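Local coordinates for protein sugar kinase, pfkB family (Thermotoga maritima, PDB 2AJR) that probably acts as an ATP-dependent sugar kinase of the pfkB family, with phosphofructokinase as its likely activity, at residues I59-L64 and G278-F283; G159-I164 and L188-E193; R206-S211 and V215-F220. One frame throughout, in Å; residues are numbered along the deposited sequence.

Going from the N terminus, the first segment met is 59-64, the C-terminal part of helix 53-63 and the residue after it. It waits more than two hundred residues for its partner on helix 271-286, so contact 1 closes last, around a long loop that holds the other two contacts. Within that loop, contact 2 is the first to close, joining the turn before helix 164-174 to helix 185-193. Contact 3 follows in series as a short loop closed on itself between strand 200-201 and helix 220-233. Contacts 2 and 3 are surface features that just touch, through Glu189 and Ser211. Contact 1 is partly buried and lies on the opposite side of the chain's centre from both.

Contact 1. Residues I59-L64 and G278-F283; sequences IALSKL and GMVYYF
Leu64 leans against Tyr281, and Leu61 packs on Val280 and the backbone beside it. These two pairs carry most of the contact between the C-terminal part of helix 53-63, with the residue after it, and the middle of helix 271-286; the backbones come closest at Leu61 and Tyr281. The well-buried part belongs to Leu61. Leu61 CD2 lies 4.0 Å from Val280 CB and reaches the backbone N of Tyr281 as well, while its CD1 meets Val280 CG1. The two side chains cross at about a right angle, branch against branch.

The other half is more accessible, although its nearest approaches are shorter. Leu64 CB comes within 3.7 Å of Tyr281 CD1, and the CD1 methyl of Leu64 sits 4.0 Å from Tyr281 CG, near the root of the ring. Tyr281 has CG anti to its backbone N (chi1 175°), which swings the ring out alongside Leu64. There the carbonyl O of Leu64 stands 3.6 Å from Tyr281 CE1, an oblique approach to the ring. Both residues are partly exposed, whereas Leu61 and Val280 are buried.

This is plain helix-helix packing in the alpha/beta domain of a ribokinase-clan protein. Helix 271-286 is set against strand 178-182, where Val280 rests on Phe180. Helix 315-319 supplies Leu315 to both Leu64 and Tyr281, and Ile318 to Leu64.

Contact 2. Residues G159-I164 and L188-E193; sequences GVNEGI and LERIYE
Arg190 reaches from helix 185-193 across to the turn at Asn161-Ile164 and makes nearly all of this contact. Start at its CB, which lies near the carbonyl O of Glu162. One atom further, Arg190 CG comes 3.3 Å from Glu162 O, so the aliphatic root of the arginine is what meets the turn's carbonyl. The chain then bends, at chi2 (35°) and again at chi3, and this folds the guanidinium back over the backbone of the turn. NE is held from its own segment: Glu193 OE2 stands 3.2 Å from Arg190 NE in a salt bridge, with OE1 of the same carboxylate at the guanidinium edge, in plane.

Beyond NE, CZ lies over Gly163, whose N covers one face of the group, offset toward its rim. At the tip, Arg190 NH1 is 3.4 Å from Gly163 N, two donors that cannot bond to each other, and 3.8 Å from Glu162 CB. Asn161 OD1 is 3.7 Å from Arg190 NH1 and slightly further from NH2; the amide and guanidinium planes are 72° apart.

That oxygen is already engaged. Asn161 OD1 accepts from Gly163 N at 2.6 Å (158° at the hydrogen), an Asx turn that caps the lead-in to helix 164-174, while Asn161 O receives Ile164 N in a type I turn. Glu162, for its part, pairs with Arg186 through OE1.

The contact is therefore mainly van der Waals, with probably some electrostatic attraction: the Gly163 N-H is spent on Asn161 OD1, and the positive group lying beside that oxygen would probably favour the turn, while the salt bridge to Glu193 holds NE.

Contact 3. Residues R206-S211 and V215-F220; sequences RGNHAS and VDLKTF
Ser211 lays its CB over the carbonyl of Val215, 3.6 Å from Val215 O. Its CA is closer still: Ser211 CA lies 3.4 Å from Val215 O, a CA-H...O contact with an angle of only 124° at the hydrogen, hence bent and weak. OG sits between the backbone N and the carbonyl carbon of Ser211, and it is CB that does the touching. Between the two limbs of the loop, the CA atoms come nearest at Ser211 and Asp216, 4.6 Å apart.

A second meeting point lies further along. The CD1 methyl of Leu217 approaches the amide nitrogen of Asn208, with ND2 and CD1 4.4 Å apart, a loose apolar-to-polar brush. The amide has its own work within its limb. Asn208 ND2 gives a hydrogen bond of 2.9 Å to Ala210 O, 152° at the hydrogen. ND2 approaches in the plane of the Ala210 carbonyl, on a lone pair, while Ala210 O lies somewhat out of the Asn208 amide plane. CG of Asn208 stands anti to its backbone N (chi1 -175°), which carries the amide forward to that oxygen and ties Asn208 to Ala210 within the limb.

The whole loop links strand 200-201 to helix 220-233, on the way to the neighbouring parallel strand 236-241, so it is the first connection of a beta-alpha-beta crossover. Thr219 OG1 caps a backbone N of that helix, while Asp222 OD2 accepts from Thr219 N, the return bond of a capping box, and also from Lys218 N. Leu217 packs on Tyr223 and Leu226 of the same helix and on Leu205, while Val215 touches Asp222.

Contact 1. Residues I59-L64 and G278-F283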
loop_
_atom_site.group_PDB
_atom_site.type_symbol
_atom_site.label_atom_id
_atom_site.label_comp_id
_atom_site.label_asym_id
_atom_site.label_seq_id
_atom_site.Cartn_x
_atom_site.Cartn_y
_atom_site.Cartn_z
ATOM N N ILE A 59 8.359 -20.582 3.263
ATOM C CA ILE A 59 7.200 -20.688 4.153
ATOM C C ILE A 59 6.498 -22.031 3.885
ATOM O O ILE A 59 6.278 -22.805 4.812
ATOM C CB ILE A 59 6.239 -19.467 4.010
ATOM C CG1 ILE A 59 6.943 -18.194 4.519
ATOM C CG2 ILE A 59 4.918 -19.697 4.773
ATOM C CD1 ILE A 59 6.358 -16.877 4.002
ATOM N N ALA A 60 6.190 -22.308 2.621
ATOM C CA ALA A 60 5.626 -23.600 2.198
ATOM C C ALA A 60 6.410 -24.822 2.728
ATOM O O ALA A 60 5.834 -25.731 3.326
ATOM C CB ALA A 60 5.547 -23.661 0.686
ATOM N N LEU A 61 7.716 -24.852 2.504
ATOM C CA LEU A 61 8.522 -25.962 2.995
ATOM C C LEU A 61 8.452 -26.104 4.530
ATOM O O LEU A 61 8.405 -27.235 5.051
ATOM C CB LEU A 61 9.972 -25.839 2.518
ATOM C CG LEU A 61 10.181 -26.064 1.023
ATOM C CD1 LEU A 61 11.623 -25.748 0.642
ATOM C CD2 LEU A 61 9.806 -27.484 0.612
ATOM N N SER A 62 8.414 -24.975 5.242
ATOM C CA SER A 62 8.319 -24.999 6.704
ATOM C C SER A 62 7.049 -25.702 7.190
ATOM O O SER A 62 7.114 -26.491 8.108
ATOM C CB SER A 62 8.411 -23.591 7.304
ATOM O OG SER A 62 7.163 -22.934 7.252
ATOM N N LYS A 63 5.914 -25.458 6.545
ATOM C CA LYS A 63 4.660 -26.122 6.913
ATOM C C LYS A 63 4.767 -27.634 6.772
ATOM O O LYS A 63 4.024 -28.375 7.416
ATOM C CB LYS A 63 3.498 -25.652 6.034
ATOM C CG LYS A 63 3.148 -24.161 6.122
ATOM C CD LYS A 63 2.206 -23.831 7.270
ATOM C CE LYS A 63 1.542 -22.455 7.058
ATOM N NZ LYS A 63 0.269 -22.545 6.261
ATOM N N LEU A 64 5.671 -28.086 5.909
ATOM C CA LEU A 64 5.860 -29.512 5.667
ATOM C C LEU A 64 7.071 -30.068 6.413
ATOM O O LEU A 64 7.535 -31.173 6.125
ATOM C CB LEU A 64 6.015 -29.772 4.168
ATOM C CG LEU A 64 4.863 -29.294 3.296
ATOM C CD1 LEU A 64 5.214 -29.375 1.794
ATOM C CD2 LEU A 64 3.603 -30.069 3.635
ATOM N N GLY A 278 6.003 -28.078 -3.135
ATOM C CA GLY A 278 5.582 -29.462 -3.161
ATOM C C GLY A 278 6.603 -30.306 -3.885
ATOM O O GLY A 278 6.999 -31.355 -3.393
HETATM N N MSE A 279 7.042 -29.837 -5.047
HETATM C CA MSE A 279 8.055 -30.540 -5.812
HETATM C C MSE A 279 9.346 -30.677 -5.027
HETATM O O MSE A 279 9.937 -31.754 -5.006
HETATM C CB MSE A 279 8.329 -29.836 -7.137
HETATM C CG MSE A 279 7.193 -29.951 -8.105
HETATM SE SE MSE A 279 7.645 -29.328 -9.904
HETATM C CE MSE A 279 7.943 -31.059 -10.803
ATOM N N VAL A 280 9.781 -29.598 -4.385
ATOM C CA VAL A 280 11.003 -29.663 -3.590
ATOM C C VAL A 280 10.847 -30.738 -2.510
ATOM O O VAL A 280 11.694 -31.621 -2.392
ATOM C CB VAL A 280 11.400 -28.298 -2.966
ATOM C CG1 VAL A 280 12.707 -28.435 -2.186
ATOM C CG2 VAL A 280 11.560 -27.263 -4.049
ATOM N N TYR A 281 9.742 -30.690 -1.770
ATOM C CA TYR A 281 9.438 -31.689 -0.738
ATOM C C TYR A 281 9.457 -33.123 -1.276
ATOM O O TYR A 281 9.980 -34.022 -0.617
ATOM C CB TYR A 281 8.074 -31.406 -0.102
ATOM C CG TYR A 281 7.604 -32.439 0.901
ATOM C CD1 TYR A 281 7.943 -32.334 2.242
ATOM C CD2 TYR A 281 6.801 -33.513 0.516
ATOM C CE1 TYR A 281 7.515 -33.275 3.181
ATOM C CE2 TYR A 281 6.359 -34.460 1.456
ATOM C CZ TYR A 281 6.725 -34.329 2.782
ATOM O OH TYR A 281 6.313 -35.238 3.719
ATOM N N TYR A 282 8.873 -33.339 -2.447
ATOM C CA TYR A 282 8.781 -34.686 -2.994
ATOM C C TYR A 282 10.165 -35.189 -3.342
ATOM O O TYR A 282 10.500 -36.343 -3.074
ATOM C CB TYR A 282 7.901 -34.742 -4.254
ATOM C CG TYR A 282 7.597 -36.166 -4.695
ATOM C CD1 TYR A 282 8.532 -36.929 -5.393
ATOM C CD2 TYR A 282 6.376 -36.755 -4.388
ATOM C CE1 TYR A 282 8.251 -38.251 -5.770
ATOM C CE2 TYR A 282 6.083 -38.069 -4.764
ATOM C CZ TYR A 282 7.015 -38.811 -5.450
ATOM O OH TYR A 282 6.683 -40.100 -5.811
ATOM N N PHE A 283 10.945 -34.324 -3.981
ATOM C CA PHE A 283 12.324 -34.634 -4.318
ATOM C C PHE A 283 13.087 -35.040 -3.058
ATOM O O PHE A 283 13.642 -36.141 -2.996
ATOM C CB PHE A 283 12.988 -33.433 -4.991
ATOM C CG PHE A 283 14.434 -33.643 -5.313
ATOM C CD1 PHE A 283 14.815 -34.587 -6.239
ATOM C CD2 PHE A 283 15.411 -32.886 -4.697
ATOM C CE1 PHE A 283 16.140 -34.779 -6.542
ATOM C CE2 PHE A 283 16.736 -33.078 -4.998
ATOM C CZ PHE A 283 17.100 -34.025 -5.923
#

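Contact 2. Residues G159-I164 and L188-E193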
loop_
_atom_site.group_PDB
_atom_site.type_symbol
_atom_site.label_atom_id
_atom_site.label_comp_id
_atom_site.label_asym_id
_atom_site.label_seq_id
_atom_site.Cartn_x
_atom_site.Cartn_y
_atom_site.Cartn_z
ATOM N N GLY A 159 18.683 -2.629 -11.470
ATOM C CA GLY A 159 20.114 -2.415 -11.284
ATOM C C GLY A 159 20.921 -3.699 -11.294
ATOM O O GLY A 159 22.152 -3.655 -11.267
ATOM N N VAL A 160 20.234 -4.837 -11.321
ATOM C CA VAL A 160 20.887 -6.124 -11.330
ATOM C C VAL A 160 20.898 -6.632 -12.750
ATOM O O VAL A 160 19.889 -6.572 -13.437
ATOM C CB VAL A 160 20.136 -7.116 -10.470
ATOM C CG1 VAL A 160 20.683 -8.531 -10.689
ATOM C CG2 VAL A 160 20.193 -6.705 -9.013
ATOM N N ASN A 161 22.043 -7.132 -13.199
ATOM C CA ASN A 161 22.128 -7.674 -14.540
ATOM C C ASN A 161 21.299 -8.951 -14.665
ATOM O O ASN A 161 21.385 -9.850 -13.826
ATOM C CB ASN A 161 23.566 -7.951 -14.930
ATOM C CG ASN A 161 23.706 -8.241 -16.406
ATOM O OD1 ASN A 161 23.308 -9.296 -16.873
ATOM N ND2 ASN A 161 24.260 -7.297 -17.150
ATOM N N GLU A 162 20.515 -9.031 -15.735
ATOM C CA GLU A 162 19.687 -10.201 -16.010
ATOM C C GLU A 162 20.493 -11.477 -16.232
ATOM O O GLU A 162 19.942 -12.560 -16.174
ATOM C CB GLU A 162 18.759 -9.940 -17.208
ATOM C CG GLU A 162 17.772 -8.780 -16.969
ATOM C CD GLU A 162 16.567 -8.806 -17.891
ATOM O OE1 GLU A 162 15.421 -8.811 -17.378
ATOM O OE2 GLU A 162 16.760 -8.814 -19.125
ATOM N N GLY A 163 21.789 -11.360 -16.482
ATOM C CA GLY A 163 22.675 -12.523 -16.525
ATOM C C GLY A 163 22.941 -13.213 -15.193
ATOM O O GLY A 163 23.428 -14.353 -15.171
ATOM N N ILE A 164 22.622 -12.545 -14.081
ATOM C CA ILE A 164 22.908 -13.096 -12.764
ATOM C C ILE A 164 22.288 -14.481 -12.566
ATOM O O ILE A 164 22.941 -15.369 -12.021
ATOM C CB ILE A 164 22.476 -12.155 -11.604
ATOM C CG1 ILE A 164 23.171 -12.585 -10.312
ATOM C CG2 ILE A 164 20.934 -12.129 -11.437
ATOM C CD1 ILE A 164 22.769 -11.799 -9.110
ATOM N N LEU A 188 14.494 -16.517 -18.175
ATOM C CA LEU A 188 14.848 -17.913 -18.486
ATOM C C LEU A 188 15.682 -18.042 -19.760
ATOM O O LEU A 188 16.563 -18.887 -19.855
ATOM C CB LEU A 188 13.599 -18.798 -18.628
ATOM C CG LEU A 188 12.870 -19.189 -17.348
ATOM C CD1 LEU A 188 11.700 -20.095 -17.668
ATOM C CD2 LEU A 188 13.849 -19.874 -16.378
ATOM N N GLU A 189 15.356 -17.227 -20.753
ATOM C CA GLU A 189 16.170 -17.076 -21.970
ATOM C C GLU A 189 17.661 -16.891 -21.608
ATOM O O GLU A 189 18.574 -17.457 -22.204
ATOM C CB GLU A 189 15.676 -15.834 -22.735
ATOM C CG GLU A 189 15.540 -16.008 -24.232
ATOM C CD GLU A 189 14.108 -16.241 -24.682
ATOM O OE1 GLU A 189 13.228 -15.416 -24.337
ATOM O OE2 GLU A 189 13.874 -17.235 -25.405
ATOM N N ARG A 190 17.879 -16.085 -20.585
ATOM C CA ARG A 190 19.212 -15.710 -20.155
ATOM C C ARG A 190 19.903 -16.909 -19.486
ATOM O O ARG A 190 21.098 -17.141 -19.685
ATOM C CB ARG A 190 19.051 -14.523 -19.214
ATOM C CG ARG A 190 19.951 -13.365 -19.387
ATOM C CD ARG A 190 20.363 -13.001 -20.806
ATOM N NE ARG A 190 21.786 -12.668 -20.714
ATOM C CZ ARG A 190 22.267 -11.540 -20.191
ATOM N NH1 ARG A 190 21.450 -10.580 -19.770
ATOM N NH2 ARG A 190 23.581 -11.353 -20.119
ATOM N N ILE A 191 19.119 -17.699 -18.748
ATOM C CA ILE A 191 19.582 -18.961 -18.152
ATOM C C ILE A 191 19.885 -20.031 -19.207
ATOM O O ILE A 191 20.916 -20.698 -19.145
ATOM C CB ILE A 191 18.530 -19.532 -17.164
ATOM C CG1 ILE A 191 18.488 -18.683 -15.888
ATOM C CG2 ILE A 191 18.808 -21.013 -16.841
ATOM C CD1 ILE A 191 17.265 -18.949 -14.998
ATOM N N TYR A 192 18.992 -20.202 -20.168
ATOM C CA TYR A 192 19.183 -21.246 -21.194
ATOM C C TYR A 192 20.250 -20.892 -22.237
ATOM O O TYR A 192 20.565 -21.724 -23.080
ATOM C CB TYR A 192 17.849 -21.688 -21.824
ATOM C CG TYR A 192 17.120 -22.620 -20.886
ATOM C CD1 TYR A 192 16.332 -22.111 -19.857
ATOM C CD2 TYR A 192 17.268 -23.996 -20.972
ATOM C CE1 TYR A 192 15.693 -22.945 -18.950
ATOM C CE2 TYR A 192 16.620 -24.853 -20.065
ATOM C CZ TYR A 192 15.836 -24.310 -19.053
ATOM O OH TYR A 192 15.178 -25.100 -18.137
ATOM N N GLU A 193 20.791 -19.672 -22.178
ATOM C CA GLU A 193 22.068 -19.359 -22.820
ATOM C C GLU A 193 23.145 -20.251 -22.206
ATOM O O GLU A 193 23.747 -21.061 -22.859
ATOM C CB GLU A 193 22.507 -17.885 -22.597
ATOM C CG GLU A 193 21.682 -16.767 -23.266
ATOM C CD GLU A 193 22.287 -15.349 -23.077
ATOM O OE1 GLU A 193 23.415 -15.211 -22.563
ATOM O OE2 GLU A 193 21.632 -14.353 -23.455
#

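Contact 3. Residues R206-S211 and V215-F220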
loop_
_atom_site.group_PDB
_atom_site.type_symbol
_atom_site.label_atom_id
_atom_site.label_comp_id
_atom_site.label_asym_id
_atom_site.label_seq_id
_atom_site.Cartn_x
_atom_site.Cartn_y
_atom_site.Cartn_z
ATOM N N ARG A 206 2.626 -15.773 -16.630
ATOM C CA ARG A 206 1.660 -14.716 -16.328
ATOM C C ARG A 206 1.970 -13.411 -17.043
ATOM O O ARG A 206 3.041 -12.821 -16.861
ATOM C CB ARG A 206 1.580 -14.439 -14.813
ATOM C CG ARG A 206 0.307 -14.975 -14.159
ATOM C CD ARG A 206 0.443 -15.142 -12.628
ATOM N NE ARG A 206 1.168 -16.375 -12.277
ATOM C CZ ARG A 206 2.352 -16.445 -11.653
ATOM N NH1 ARG A 206 3.013 -15.343 -11.259
ATOM N NH2 ARG A 206 2.884 -17.649 -11.410
ATOM N N GLY A 207 1.007 -12.956 -17.833
ATOM C CA GLY A 207 1.100 -11.678 -18.539
ATOM C C GLY A 207 2.089 -11.656 -19.688
ATOM O O GLY A 207 2.525 -10.581 -20.104
ATOM N N ASN A 208 2.446 -12.836 -20.202
ATOM C CA ASN A 208 3.446 -12.931 -21.262
ATOM C C ASN A 208 2.860 -12.724 -22.643
ATOM O O ASN A 208 1.863 -13.333 -23.000
ATOM C CB ASN A 208 4.181 -14.269 -21.250
ATOM C CG ASN A 208 5.295 -14.311 -22.282
ATOM O OD1 ASN A 208 6.312 -13.629 -22.148
ATOM N ND2 ASN A 208 5.092 -15.071 -23.336
ATOM N N HIS A 209 3.533 -11.873 -23.409
ATOM C CA HIS A 209 3.193 -11.584 -24.805
ATOM C C HIS A 209 4.349 -11.934 -25.770
ATOM O O HIS A 209 4.118 -12.083 -26.947
ATOM C CB HIS A 209 2.802 -10.102 -24.945
ATOM C CG HIS A 209 3.634 -9.185 -24.098
ATOM N ND1 HIS A 209 3.123 -8.497 -23.015
ATOM C CD2 HIS A 209 4.959 -8.894 -24.134
ATOM C CE1 HIS A 209 4.091 -7.803 -22.441
ATOM N NE2 HIS A 209 5.216 -8.027 -23.098
ATOM N N ALA A 210 5.577 -12.081 -25.269
ATOM C CA ALA A 210 6.753 -12.321 -26.120
ATOM C C ALA A 210 6.886 -13.778 -26.547
ATOM O O ALA A 210 6.400 -14.668 -25.874
ATOM C CB ALA A 210 8.016 -11.904 -25.375
ATOM N N SER A 211 7.562 -14.025 -27.662
ATOM C CA SER A 211 7.948 -15.388 -28.029
ATOM C C SER A 211 9.028 -15.876 -27.059
ATOM O O SER A 211 9.789 -15.088 -26.502
ATOM C CB SER A 211 8.440 -15.472 -29.482
ATOM O OG SER A 211 9.780 -15.025 -29.637
ATOM N N VAL A 215 9.270 -19.983 -29.750
ATOM C CA VAL A 215 7.878 -20.439 -29.752
ATOM C C VAL A 215 6.955 -19.288 -29.405
ATOM O O VAL A 215 7.130 -18.629 -28.380
ATOM C CB VAL A 215 7.615 -21.580 -28.709
ATOM C CG1 VAL A 215 6.181 -22.099 -28.825
ATOM C CG2 VAL A 215 8.589 -22.727 -28.876
ATOM N N ASP A 216 5.978 -19.059 -30.268
ATOM C CA ASP A 216 4.889 -18.125 -30.030
ATOM C C ASP A 216 3.727 -18.944 -29.455
ATOM O O ASP A 216 3.147 -19.799 -30.130
ATOM C CB ASP A 216 4.496 -17.452 -31.354
ATOM C CG ASP A 216 3.442 -16.368 -31.191
ATOM O OD1 ASP A 216 3.512 -15.609 -30.205
ATOM O OD2 ASP A 216 2.554 -16.266 -32.073
ATOM N N LEU A 217 3.399 -18.682 -28.204
ATOM C CA LEU A 217 2.483 -19.515 -27.451
ATOM C C LEU A 217 1.033 -19.188 -27.772
ATOM O O LEU A 217 0.457 -18.316 -27.164
ATOM C CB LEU A 217 2.747 -19.345 -25.942
ATOM C CG LEU A 217 4.170 -19.697 -25.486
ATOM C CD1 LEU A 217 4.383 -19.393 -24.012
ATOM C CD2 LEU A 217 4.457 -21.142 -25.778
ATOM N N LYS A 218 0.441 -19.893 -28.723
ATOM C CA LYS A 218 -0.961 -19.651 -29.082
ATOM C C LYS A 218 -1.801 -20.928 -29.150
ATOM O O LYS A 218 -3.012 -20.855 -29.148
ATOM C CB LYS A 218 -1.029 -18.892 -30.418
ATOM C CG LYS A 218 -1.763 -17.539 -30.340
ATOM C CD LYS A 218 -0.890 -16.438 -29.766
ATOM C CE LYS A 218 -1.713 -15.263 -29.205
ATOM N NZ LYS A 218 -2.712 -14.686 -30.184
ATOM N N THR A 219 -1.165 -22.092 -29.189
ATOM C CA THR A 219 -1.870 -23.362 -29.317
ATOM C C THR A 219 -1.282 -24.426 -28.379
ATOM O O THR A 219 -0.095 -24.393 -28.065
ATOM C CB THR A 219 -1.779 -23.884 -30.767
ATOM O OG1 THR A 219 -0.442 -24.334 -31.041
ATOM C CG2 THR A 219 -2.177 -22.797 -31.755
ATOM N N PHE A 220 -2.096 -25.389 -27.955
ATOM C CA PHE A 220 -1.573 -26.482 -27.136
ATOM C C PHE A 220 -0.229 -27.039 -27.644
ATOM O O PHE A 220 0.669 -27.298 -26.839
ATOM C CB PHE A 220 -2.586 -27.608 -27.033
ATOM C CG PHE A 220 -2.170 -28.717 -26.105
ATOM C CD1 PHE A 220 -2.079 -28.496 -24.742
ATOM C CD2 PHE A 220 -1.890 -29.988 -26.594
ATOM C CE1 PHE A 220 -1.702 -29.527 -23.870
ATOM C CE2 PHE A 220 -1.525 -31.017 -25.736
ATOM C CZ PHE A 220 -1.437 -30.783 -24.366
#